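Local coordinates for protein alkylhalidase CmlS (Streptomyces venezuelae, PDB 3I3L) that is a flavin-dependent halogenase of chloramphenicol biosynthesis that carries its FAD covalently attached through an aspartate and probably works as an oxidoreductase, at residues A34-G39 with L133-A138; T41-G46 with R139-T144; R59-E64 with C313-C318. One frame throughout, in Å; residues are numbered along the deposited sequence.

Contact 1 (A34-G39 with L133-A138). With FAD (flavin-adenine dinucleotide), chain B.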
loop_
_atom_site.group_PDB
_atom_site.type_symbol
_atom_site.label_atom_id
_atom_site.label_comp_id
_atom_site.label_asym_id
_atom_site.label_seq_id
_atom_site.Cartn_x
_atom_site.Cartn_y
_atom_site.Cartn_z
ATOM N N ALA A 34 11.426 -3.695 5.424
ATOM C CA ALA A 34 11.367 -2.430 6.213
ATOM C C ALA A 34 12.739 -2.102 6.787
ATOM O O ALA A 34 13.203 -0.958 6.673
ATOM C CB ALA A 34 10.317 -2.425 7.319
ATOM N N GLY A 35 13.385 -3.091 7.407
ATOM C CA GLY A 35 14.718 -2.859 8.007
ATOM C C GLY A 35 15.826 -2.461 7.027
ATOM O O GLY A 35 16.541 -1.482 7.230
ATOM N N SER A 36 15.975 -3.228 5.953
ATOM C CA SER A 36 16.988 -2.955 4.948
ATOM C C SER A 36 16.822 -1.605 4.279
ATOM O O SER A 36 17.789 -0.875 4.106
ATOM C CB SER A 36 16.899 -4.028 3.847
ATOM O OG SER A 36 17.528 -5.173 4.380
ATOM N N VAL A 37 15.600 -1.309 3.827
ATOM C CA VAL A 37 15.329 -0.035 3.186
ATOM C C VAL A 37 15.532 1.080 4.147
ATOM O O VAL A 37 16.020 2.141 3.737
ATOM C CB VAL A 37 13.885 0.033 2.561
ATOM C CG1 VAL A 37 13.580 1.401 2.002
ATOM C CG2 VAL A 37 13.769 -1.004 1.490
ATOM N N ALA A 38 15.093 0.899 5.400
ATOM C CA ALA A 38 15.322 1.973 6.407
ATOM C C ALA A 38 16.863 2.241 6.580
ATOM O O ALA A 38 17.296 3.380 6.589
ATOM C CB ALA A 38 14.757 1.608 7.708
ATOM N N GLY A 39 17.653 1.175 6.677
ATOM C CA GLY A 39 19.094 1.305 6.896
ATOM C C GLY A 39 19.807 1.908 5.688
ATOM O O GLY A 39 20.566 2.861 5.844
ATOM N N LEU A 133 19.169 -10.149 -0.535
ATOM C CA LEU A 133 19.828 -9.269 -1.488
ATOM C C LEU A 133 19.897 -7.821 -0.938
ATOM O O LEU A 133 20.925 -7.191 -0.999
ATOM C CB LEU A 133 19.080 -9.326 -2.831
ATOM C CG LEU A 133 19.435 -8.608 -4.143
ATOM C CD1 LEU A 133 19.176 -7.139 -4.092
ATOM C CD2 LEU A 133 20.872 -8.871 -4.568
ATOM N N LEU A 134 18.797 -7.331 -0.378
ATOM C CA LEU A 134 18.753 -6.048 0.285
ATOM C C LEU A 134 19.687 -5.966 1.466
ATOM O O LEU A 134 20.390 -4.948 1.662
ATOM C CB LEU A 134 17.350 -5.763 0.791
ATOM C CG LEU A 134 16.212 -5.670 -0.225
ATOM C CD1 LEU A 134 14.944 -5.035 0.446
ATOM C CD2 LEU A 134 16.606 -4.832 -1.425
ATOM N N LEU A 135 19.704 -7.015 2.264
ATOM C CA LEU A 135 20.484 -6.983 3.471
ATOM C C LEU A 135 22.002 -6.995 3.163
ATOM O O LEU A 135 22.770 -6.302 3.807
ATOM C CB LEU A 135 20.078 -8.142 4.413
ATOM C CG LEU A 135 20.553 -7.945 5.869
ATOM C CD1 LEU A 135 20.062 -6.544 6.433
ATOM C CD2 LEU A 135 20.088 -9.089 6.758
ATOM N N ASP A 136 22.406 -7.815 2.199
ATOM C CA ASP A 136 23.780 -7.885 1.719
ATOM C C ASP A 136 24.173 -6.582 1.069
ATOM O O ASP A 136 25.278 -6.124 1.219
ATOM C CB ASP A 136 23.918 -9.043 0.713
ATOM C CG ASP A 136 23.893 -10.386 1.381
ATOM O OD1 ASP A 136 23.860 -10.446 2.620
ATOM O OD2 ASP A 136 23.883 -11.418 0.666
ATOM N N GLU A 137 23.260 -5.968 0.325
ATOM C CA GLU A 137 23.552 -4.622 -0.132
ATOM C C GLU A 137 23.878 -3.686 1.040
ATOM O O GLU A 137 24.885 -2.964 0.987
ATOM C CB GLU A 137 22.449 -4.078 -1.039
ATOM C CG GLU A 137 22.764 -2.725 -1.543
ATOM C CD GLU A 137 23.993 -2.716 -2.427
ATOM O OE1 GLU A 137 24.195 -3.723 -3.141
ATOM O OE2 GLU A 137 24.724 -1.682 -2.417
ATOM N N ALA A 138 23.080 -3.739 2.118
ATOM C CA ALA A 138 23.322 -2.891 3.309
ATOM C C ALA A 138 24.742 -3.108 3.865
ATOM O O ALA A 138 25.482 -2.122 4.108
ATOM C CB ALA A 138 22.282 -3.117 4.414
HETATM P PA FAD B . 9.016 -8.917 7.730
HETATM O O1A FAD B . 8.244 -9.857 8.627
HETATM O O2A FAD B . 9.084 -9.279 6.287
HETATM O O5B FAD B . 10.529 -8.784 8.330
HETATM C C5B FAD B . 10.736 -8.611 9.717
HETATM C C4B FAD B . 12.058 -9.260 10.185
HETATM O O4B FAD B . 12.228 -8.939 11.585
HETATM C C3B FAD B . 12.045 -10.766 10.084
HETATM O O3B FAD B . 13.075 -11.191 9.243
HETATM C C2B FAD B . 12.285 -11.261 11.519
HETATM O O2B FAD B . 13.217 -12.296 11.548
HETATM C C1B FAD B . 12.826 -10.034 12.237
HETATM N N9A FAD B . 12.554 -9.902 13.656
HETATM C C8A FAD B . 11.364 -10.088 14.295
HETATM N N7A FAD B . 11.534 -9.828 15.610
HETATM C C5A FAD B . 12.840 -9.559 15.840
HETATM C C6A FAD B . 13.537 -9.250 16.994
HETATM N N6A FAD B . 12.923 -9.171 18.161
HETATM N N1A FAD B . 14.872 -8.971 16.881
HETATM C C2A FAD B . 15.527 -9.033 15.676
HETATM N N3A FAD B . 14.822 -9.327 14.549
HETATM C C4A FAD B . 13.498 -9.585 14.623
HETATM N N1 FAD B . 3.099 -8.381 0.725
HETATM C C2 FAD B . 3.303 -8.014 -0.594
HETATM O O2 FAD B . 3.880 -6.956 -0.806
HETATM N N3 FAD B . 2.855 -8.791 -1.629
HETATM C C4 FAD B . 2.191 -9.964 -1.386
HETATM O O4 FAD B . 1.807 -10.678 -2.368
HETATM C C4X FAD B . 1.951 -10.329 -0.060
HETATM N N5 FAD B . 1.307 -11.503 0.219
HETATM C C5X FAD B . 1.169 -11.905 1.528
HETATM C C6 FAD B . 0.500 -13.101 1.825
HETATM C C7 FAD B . 0.295 -13.457 3.137
HETATM C C7M FAD B . -0.404 -14.747 3.491
HETATM C C8 FAD B . 0.814 -12.640 4.137
HETATM C C8M FAD B . 0.708 -13.034 5.556
HETATM C C9 FAD B . 1.445 -11.423 3.860
HETATM C C9A FAD B . 1.616 -11.083 2.527
HETATM N N10 FAD B . 2.289 -9.924 2.269
HETATM C C10 FAD B . 2.418 -9.516 0.995
HETATM C "C1'" FAD B . 2.604 -9.068 3.448
HETATM C "C2'" FAD B . 4.088 -8.794 3.508
HETATM O "O2'" FAD B . 4.742 -9.995 3.413
HETATM C "C3'" FAD B . 4.556 -8.014 4.707
HETATM O "O3'" FAD B . 3.909 -6.760 4.728
HETATM C "C4'" FAD B . 6.097 -7.752 4.632
HETATM O "O4'" FAD B . 6.833 -8.934 4.786
HETATM C "C5'" FAD B . 6.512 -6.827 5.768
HETATM O "O5'" FAD B . 7.873 -6.520 5.675
HETATM P P FAD B . 8.582 -6.157 7.039
HETATM O O1P FAD B . 7.723 -5.175 7.806
HETATM O O2P FAD B . 10.040 -5.799 6.774
HETATM O O3P FAD B . 8.444 -7.473 7.970
#

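Contact 2 (T41-G46 with R139-T144)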
loop_
_atom_site.group_PDB
_atom_site.type_symbol
_atom_site.label_atom_id
_atom_site.label_comp_id
_atom_site.label_asym_id
_atom_site.label_seq_id
_atom_site.Cartn_x
_atom_site.Cartn_y
_atom_site.Cartn_z
ATOM N N THR A 41 18.436 3.848 3.494
ATOM C CA THR A 41 18.061 5.262 3.355
ATOM C C THR A 41 18.764 6.135 4.402
ATOM O O THR A 41 19.242 7.202 4.075
ATOM C CB THR A 41 16.517 5.448 3.400
ATOM O OG1 THR A 41 15.954 4.635 2.393
ATOM C CG2 THR A 41 16.101 6.900 3.152
ATOM N N LEU A 42 18.803 5.673 5.664
ATOM C CA LEU A 42 19.480 6.379 6.752
ATOM C C LEU A 42 21.010 6.529 6.479
ATOM O O LEU A 42 21.581 7.539 6.781
ATOM C CB LEU A 42 19.314 5.629 8.074
ATOM C CG LEU A 42 18.088 5.914 8.919
ATOM C CD1 LEU A 42 17.846 4.769 9.950
ATOM C CD2 LEU A 42 18.129 7.325 9.567
ATOM N N HIS A 43 21.633 5.511 5.890
ATOM C CA HIS A 43 23.046 5.581 5.491
ATOM C C HIS A 43 23.280 6.638 4.394
ATOM O O HIS A 43 24.153 7.486 4.532
ATOM C CB HIS A 43 23.515 4.221 5.021
ATOM C CG HIS A 43 24.810 4.266 4.286
ATOM N ND1 HIS A 43 26.039 4.134 4.929
ATOM C CD2 HIS A 43 25.078 4.392 2.961
ATOM C CE1 HIS A 43 26.999 4.208 4.028
ATOM N NE2 HIS A 43 26.447 4.365 2.828
ATOM N N LYS A 44 22.459 6.627 3.345
ATOM C CA LYS A 44 22.543 7.620 2.283
ATOM C C LYS A 44 22.321 9.030 2.883
ATOM O O LYS A 44 22.859 10.038 2.367
ATOM C CB LYS A 44 21.460 7.317 1.230
ATOM C CG LYS A 44 21.339 8.304 0.042
ATOM C CD LYS A 44 20.307 7.784 -0.952
ATOM C CE LYS A 44 20.077 8.739 -2.141
ATOM N NZ LYS A 44 21.281 8.726 -3.037
ATOM N N LEU A 45 21.507 9.125 3.946
ATOM C CA LEU A 45 21.292 10.425 4.581
ATOM C C LEU A 45 22.417 10.791 5.585
ATOM O O LEU A 45 22.371 11.837 6.220
ATOM C CB LEU A 45 19.927 10.524 5.260
ATOM C CG LEU A 45 18.703 10.405 4.350
ATOM C CD1 LEU A 45 17.436 10.265 5.200
ATOM C CD2 LEU A 45 18.601 11.630 3.397
ATOM N N GLY A 46 23.399 9.899 5.717
ATOM C CA GLY A 46 24.613 10.162 6.431
ATOM C C GLY A 46 24.582 9.754 7.894
ATOM O O GLY A 46 25.397 10.247 8.667
ATOM N N ARG A 139 25.122 -4.388 4.022
ATOM C CA ARG A 139 26.475 -4.777 4.443
ATOM C C ARG A 139 27.556 -4.109 3.594
ATOM O O ARG A 139 28.458 -3.497 4.126
ATOM C CB ARG A 139 26.657 -6.306 4.367
ATOM C CG ARG A 139 26.216 -7.063 5.629
ATOM C CD ARG A 139 26.587 -8.535 5.516
ATOM N NE ARG A 139 25.721 -9.388 6.322
ATOM C CZ ARG A 139 25.987 -9.733 7.570
ATOM N NH1 ARG A 139 27.112 -9.311 8.138
ATOM N NH2 ARG A 139 25.143 -10.491 8.260
ATOM N N SER A 140 27.445 -4.251 2.282
ATOM C CA SER A 140 28.395 -3.712 1.310
ATOM C C SER A 140 28.557 -2.230 1.414
ATOM O O SER A 140 29.508 -1.688 0.859
ATOM C CB SER A 140 27.924 -3.998 -0.110
ATOM O OG SER A 140 28.104 -5.366 -0.372
ATOM N N ARG A 141 27.625 -1.534 2.057
ATOM C CA ARG A 141 27.789 -0.094 2.134
ATOM C C ARG A 141 28.405 0.291 3.473
ATOM O O ARG A 141 28.574 1.477 3.791
ATOM C CB ARG A 141 26.497 0.639 1.818
ATOM C CG ARG A 141 25.947 0.288 0.455
ATOM C CD ARG A 141 24.639 0.945 0.123
ATOM N NE ARG A 141 24.185 0.571 -1.237
ATOM C CZ ARG A 141 23.233 1.225 -1.900
ATOM N NH1 ARG A 141 22.637 2.249 -1.324
ATOM N NH2 ARG A 141 22.880 0.849 -3.136
ATOM N N GLY A 142 28.738 -0.727 4.251
ATOM C CA GLY A 142 29.431 -0.512 5.543
ATOM C C GLY A 142 28.476 -0.356 6.727
ATOM O O GLY A 142 28.916 -0.074 7.845
ATOM N N ILE A 143 27.175 -0.561 6.470
ATOM C CA ILE A 143 26.159 -0.690 7.514
ATOM C C ILE A 143 26.451 -1.922 8.283
ATOM O O ILE A 143 26.684 -2.986 7.696
ATOM C CB ILE A 143 24.681 -0.786 6.929
ATOM C CG1 ILE A 143 24.265 0.560 6.304
ATOM C CG2 ILE A 143 23.756 -1.184 7.999
ATOM C CD1 ILE A 143 23.209 0.451 5.081
ATOM N N THR A 144 26.407 -1.800 9.609
ATOM C CA THR A 144 26.650 -2.938 10.492
ATOM C C THR A 144 25.429 -3.842 10.568
ATOM O O THR A 144 24.321 -3.367 10.886
ATOM C CB THR A 144 26.970 -2.413 11.948
ATOM O OG1 THR A 144 28.032 -1.458 11.881
ATOM C CG2 THR A 144 27.365 -3.584 12.898
#

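Contact 3 (R59-E64 with C313-C318). With FAD (flavin-adenine dinucleotide), chain B.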
loop_
_atom_site.group_PDB
_atom_site.type_symbol
_atom_site.label_atom_id
_atom_site.label_comp_id
_atom_site.label_asym_id
_atom_site.label_seq_id
_atom_site.Cartn_x
_atom_site.Cartn_y
_atom_site.Cartn_z
ATOM N N ARG A 59 16.109 -16.883 4.759
ATOM C CA ARG A 59 15.070 -17.569 5.507
ATOM C C ARG A 59 13.788 -17.394 4.739
ATOM O O ARG A 59 13.582 -16.311 4.149
ATOM C CB ARG A 59 14.969 -17.051 6.947
ATOM C CG ARG A 59 14.707 -15.565 7.106
ATOM C CD ARG A 59 13.185 -15.225 7.136
ATOM N NE ARG A 59 13.046 -13.768 7.211
ATOM C CZ ARG A 59 12.997 -12.967 6.146
ATOM N NH1 ARG A 59 12.866 -11.659 6.288
ATOM N NH2 ARG A 59 13.092 -13.481 4.924
ATOM N N TYR A 60 12.957 -18.467 4.722
ATOM C CA TYR A 60 11.689 -18.529 3.970
ATOM C C TYR A 60 10.681 -17.496 4.472
ATOM O O TYR A 60 10.546 -17.301 5.660
ATOM C CB TYR A 60 11.050 -19.952 3.978
ATOM C CG TYR A 60 9.684 -19.880 3.335
ATOM C CD1 TYR A 60 9.526 -20.057 1.957
ATOM C CD2 TYR A 60 8.564 -19.513 4.096
ATOM C CE1 TYR A 60 8.290 -19.883 1.355
ATOM C CE2 TYR A 60 7.305 -19.314 3.501
ATOM C CZ TYR A 60 7.179 -19.519 2.139
ATOM O OH TYR A 60 5.955 -19.314 1.567
ATOM N N ARG A 61 9.961 -16.855 3.547
ATOM C CA ARG A 61 8.972 -15.845 3.899
ATOM C C ARG A 61 7.917 -15.717 2.783
ATOM O O ARG A 61 8.230 -15.678 1.616
ATOM C CB ARG A 61 9.667 -14.512 4.131
ATOM C CG ARG A 61 8.809 -13.388 4.618
ATOM C CD ARG A 61 8.537 -13.593 6.077
ATOM N NE ARG A 61 7.862 -12.445 6.712
ATOM C CZ ARG A 61 6.620 -12.015 6.445
ATOM N NH1 ARG A 61 5.851 -12.610 5.531
ATOM N NH2 ARG A 61 6.123 -11.014 7.143
ATOM N N VAL A 62 6.661 -15.695 3.177
ATOM C CA VAL A 62 5.567 -15.530 2.266
ATOM C C VAL A 62 5.437 -14.025 2.037
ATOM O O VAL A 62 5.928 -13.233 2.860
ATOM C CB VAL A 62 4.244 -16.109 2.879
ATOM C CG1 VAL A 62 3.709 -15.182 3.990
ATOM C CG2 VAL A 62 3.203 -16.360 1.767
ATOM N N GLY A 63 4.820 -13.645 0.916
ATOM C CA GLY A 63 4.546 -12.210 0.594
ATOM C C GLY A 63 5.347 -11.828 -0.619
ATOM O O GLY A 63 6.286 -11.077 -0.504
ATOM N N GLU A 64 4.970 -12.365 -1.764
ATOM C CA GLU A 64 5.873 -12.492 -2.887
ATOM C C GLU A 64 5.648 -11.540 -4.063
ATOM O O GLU A 64 6.499 -11.469 -4.981
ATOM C CB GLU A 64 5.834 -13.933 -3.357
ATOM C CG GLU A 64 6.344 -14.871 -2.243
ATOM C CD GLU A 64 5.792 -16.272 -2.355
ATOM O OE1 GLU A 64 4.553 -16.435 -2.524
ATOM O OE2 GLU A 64 6.615 -17.216 -2.244
ATOM N N CYS A 313 7.899 0.652 11.476
ATOM C CA CYS A 313 7.801 0.592 10.018
ATOM C C CYS A 313 7.278 -0.797 9.560
ATOM O O CYS A 313 7.575 -1.808 10.203
ATOM C CB CYS A 313 9.191 0.811 9.363
ATOM S SG CYS A 313 9.968 2.386 9.759
ATOM N N GLY A 314 6.500 -0.851 8.466
ATOM C CA GLY A 314 6.033 -2.111 7.937
ATOM C C GLY A 314 5.080 -2.826 8.886
ATOM O O GLY A 314 4.376 -2.178 9.607
ATOM N N ASP A 315 5.090 -4.166 8.887
ATOM C CA ASP A 315 4.104 -4.924 9.688
ATOM C C ASP A 315 4.231 -4.590 11.170
ATOM O O ASP A 315 3.280 -4.767 11.923
ATOM C CB ASP A 315 4.263 -6.437 9.502
ATOM C CG ASP A 315 3.831 -6.929 8.133
ATOM O OD1 ASP A 315 3.416 -6.139 7.259
ATOM O OD2 ASP A 315 3.981 -8.114 7.901
ATOM N N ALA A 316 5.391 -4.077 11.602
ATOM C CA ALA A 316 5.556 -3.688 12.998
ATOM C C ALA A 316 4.565 -2.582 13.359
ATOM O O ALA A 316 4.165 -2.449 14.523
ATOM C CB ALA A 316 7.059 -3.226 13.310
ATOM N N ALA A 317 4.190 -1.769 12.360
ATOM C CA ALA A 317 3.216 -0.666 12.549
ATOM C C ALA A 317 1.789 -1.123 12.252
ATOM O O ALA A 317 0.898 -0.986 13.081
ATOM C CB ALA A 317 3.570 0.541 11.623
ATOM N N CYS A 318 1.561 -1.647 11.045
ATOM C CA CYS A 318 0.229 -2.028 10.667
ATOM C C CYS A 318 0.301 -3.073 9.621
ATOM O O CYS A 318 1.344 -3.212 9.004
ATOM C CB CYS A 318 -0.597 -0.807 10.204
ATOM S SG CYS A 318 -0.002 -0.031 8.669
HETATM P PA FAD B . 9.016 -8.917 7.730
HETATM O O1A FAD B . 8.244 -9.857 8.627
HETATM O O2A FAD B . 9.084 -9.279 6.287
HETATM O O5B FAD B . 10.529 -8.784 8.330
HETATM C C5B FAD B . 10.736 -8.611 9.717
HETATM C C4B FAD B . 12.058 -9.260 10.185
HETATM O O4B FAD B . 12.228 -8.939 11.585
HETATM C C3B FAD B . 12.045 -10.766 10.084
HETATM O O3B FAD B . 13.075 -11.191 9.243
HETATM C C2B FAD B . 12.285 -11.261 11.519
HETATM O O2B FAD B . 13.217 -12.296 11.548
HETATM C C1B FAD B . 12.826 -10.034 12.237
HETATM N N9A FAD B . 12.554 -9.902 13.656
HETATM C C8A FAD B . 11.364 -10.088 14.295
HETATM N N7A FAD B . 11.534 -9.828 15.610
HETATM C C5A FAD B . 12.840 -9.559 15.840
HETATM C C6A FAD B . 13.537 -9.250 16.994
HETATM N N6A FAD B . 12.923 -9.171 18.161
HETATM N N1A FAD B . 14.872 -8.971 16.881
HETATM C C2A FAD B . 15.527 -9.033 15.676
HETATM N N3A FAD B . 14.822 -9.327 14.549
HETATM C C4A FAD B . 13.498 -9.585 14.623
HETATM N N1 FAD B . 3.099 -8.381 0.725
HETATM C C2 FAD B . 3.303 -8.014 -0.594
HETATM O O2 FAD B . 3.880 -6.956 -0.806
HETATM N N3 FAD B . 2.855 -8.791 -1.629
HETATM C C4 FAD B . 2.191 -9.964 -1.386
HETATM O O4 FAD B . 1.807 -10.678 -2.368
HETATM C C4X FAD B . 1.951 -10.329 -0.060
HETATM N N5 FAD B . 1.307 -11.503 0.219
HETATM C C5X FAD B . 1.169 -11.905 1.528
HETATM C C6 FAD B . 0.500 -13.101 1.825
HETATM C C7 FAD B . 0.295 -13.457 3.137
HETATM C C7M FAD B . -0.404 -14.747 3.491
HETATM C C8 FAD B . 0.814 -12.640 4.137
HETATM C C8M FAD B . 0.708 -13.034 5.556
HETATM C C9 FAD B . 1.445 -11.423 3.860
HETATM C C9A FAD B . 1.616 -11.083 2.527
HETATM N N10 FAD B . 2.289 -9.924 2.269
HETATM C C10 FAD B . 2.418 -9.516 0.995
HETATM C "C1'" FAD B . 2.604 -9.068 3.448
HETATM C "C2'" FAD B . 4.088 -8.794 3.508
HETATM O "O2'" FAD B . 4.742 -9.995 3.413
HETATM C "C3'" FAD B . 4.556 -8.014 4.707
HETATM O "O3'" FAD B . 3.909 -6.760 4.728
HETATM C "C4'" FAD B . 6.097 -7.752 4.632
HETATM O "O4'" FAD B . 6.833 -8.934 4.786
HETATM C "C5'" FAD B . 6.512 -6.827 5.768
HETATM O "O5'" FAD B . 7.873 -6.520 5.675
HETATM P P FAD B . 8.582 -6.157 7.039
HETATM O O1P FAD B . 7.723 -5.175 7.806
HETATM O O2P FAD B . 10.040 -5.799 6.774
HETATM O O3P FAD B . 8.444 -7.473 7.970
HETATM O O HOH W 1 3.274 -10.580 7.006
HETATM O O HOH W 2 5.729 -9.561 9.696
#

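Contact 1 (A34-G39 with L133-A138)
A serine, Ser36, contributes the largest single share of the interface where helix 33-44 meets helix 127-140, and its hydroxyl is turned into a leucine-lined groove. Helix 33-44 is the first helix of the Rossmann-type dinucleotide-binding fold, following strand 25-29 and a glycine-rich turn that fits the GxGxxG pattern, of which Gly35 is probably the last glycine. The two short segments run nearly in the same direction, crossing at 30° with their axes 9.0 Å apart, and the backbones come nearest at Ser36 and Leu135, CA to CA 5.5 Å. Ser36 wedges between neighbouring leucines: its CB lies 3.5 Å from CB of Leu134, while OG, placed beside its own backbone N with chi1 at -78°, reaches CD1 of Leu135 at 3.5 Å. That methyl gets there because Leu135 swings CG anti to its N (chi1 -163°) and leans over the serine. CG2 of Val37 touches CD1 of Leu134 at 4.3 Å, and the valine also packs on Ala335 and Val336 of helix 327-347. No hydrogen bond crosses between the segments; they meet in van der Waals contact. The polar work is done at the start of the helix, where the dipole would favour an anion: the amide N of Ala34 donates to the pyrophosphate oxygen O2P of FAD at 2.9 Å.

Contact 2 (T41-G46 with R139-T144)
His43, on the last turn of helix 33-44, faces Ile143, in the loop that follows helix 127-140, and these two residues bring the backbones nearest, CA to CA 7.3 Å. Both helices end in the same way. Gly46 and Gly142 each take up a positive phi and close a Schellman motif; Gly46 N bonds back to His43 O, and Gly142 N to Arg139 O. A CB at either glycine would run into the carbonyl oxygen of the residue before it. Beyond Gly142 the chain turns into strand 144-146, whose Thr144 pairs with Ile51 of strand 48-52. The contact therefore sits at the C-terminal ends of two helices packed on the parallel strands of the central sheet in the Rossmann-type FAD-binding fold, with strand 144-146 at its margin. The imidazole fills the gap between the two helix ends. His43 sets CG anti to the backbone N (chi1 166°), and the ring reaches across to Arg141. The arginine CB stands over one face in a CH-pi contact, 4.2 Å from the centroid of the His43 ring and displaced toward the NE2 and CD2 rim. The carbonyl O of Arg141 comes in on the same side of the ring, 3.2 Å from His43 CE1. Closer to the helix, CD1 of Ile143 packs against His43 CB at 3.8 Å, and the isoleucine also rests on Val49 and Ile51, which continues the contact down to the sheet. Past CB, Arg141 runs extended from CG to NE and carries its charge away from the imidazole, the two planes standing 54° apart. Its NE forms a salt bridge with Glu137, and its NH2 donates to Leu77 O.

Contact 3 (R59-E64 with C313-C318)
Arg61 lays one face of its guanidinium against the ribityl hydroxyl O4' of FAD, which stands 3.2 Å above the plane, while its edge points at the pyrophosphate and at Asp315. The chain leaves CA trans to N (chi1 -175°) and then bends at chi2, which brings both NE and NH2 to a single phosphate oxygen, O1A; the NH2 bond is the shorter and straighter, 2.8 Å at 155°. Asp315 OD2 lies near the same plane, 3.7 Å from Arg61 NH2, a long salt bridge. Two waters fill in for direct contact, each accepting from Arg61 NH2 and donating to Asp315 OD2, though the second holds the arginine weakly and also donates to O1A. The carboxylate divides its work: OD2 takes the waters, and OD1 accepts the ribityl hydroxyl O3' at 2.7 Å. From the backbone, Asp315 N donates to O1P, so this one residue holds both the sugar chain and the second phosphate. An alanine in place of Arg61 would probably leave O1A without its two guanidinium donors and Asp315 OD2 without its cationic mate. Further along the cofactor, NE and NH1 of Arg59 both donate to the ribose hydroxyl O3B, the NH1 bond measuring 3.0 Å, and Asp131 pairs with NH1 as well. Near the isoalloxazine, Gly63 passes with CA 3.3 Å from C4X; a side chain there would collide with O2'. Two loops, one after strand 48-52 and one after strand 310-312, thus close on FAD from the adenosine ribose to the flavin ring, forming part of the cofactor site of a flavin-dependent halogenase.

In the fold
Contacts 1 and 2 are successive levels of one helix pair, 33-44 with 127-140, joined where CD1 of Ile143 packs on Gly39 O and by a probable hydrogen bond between Ala138 O and Ile143 N. Contact 1 is buried and without a hydrogen bond across it, a serine set among leucines; contact 2, at the far helix ends, is partly exposed and adds an imidazole and an arginine. Contact 3 uses neither helix. It is loop against loop, the two sides scarcely touching except through waters and FAD, so its chemistry is that of charge and hydrogen bonding. It meets contact 1 where Ala34 CB packs on Cys313 CB, and both grip the pyrophosphate, whereas contact 2 lies well away.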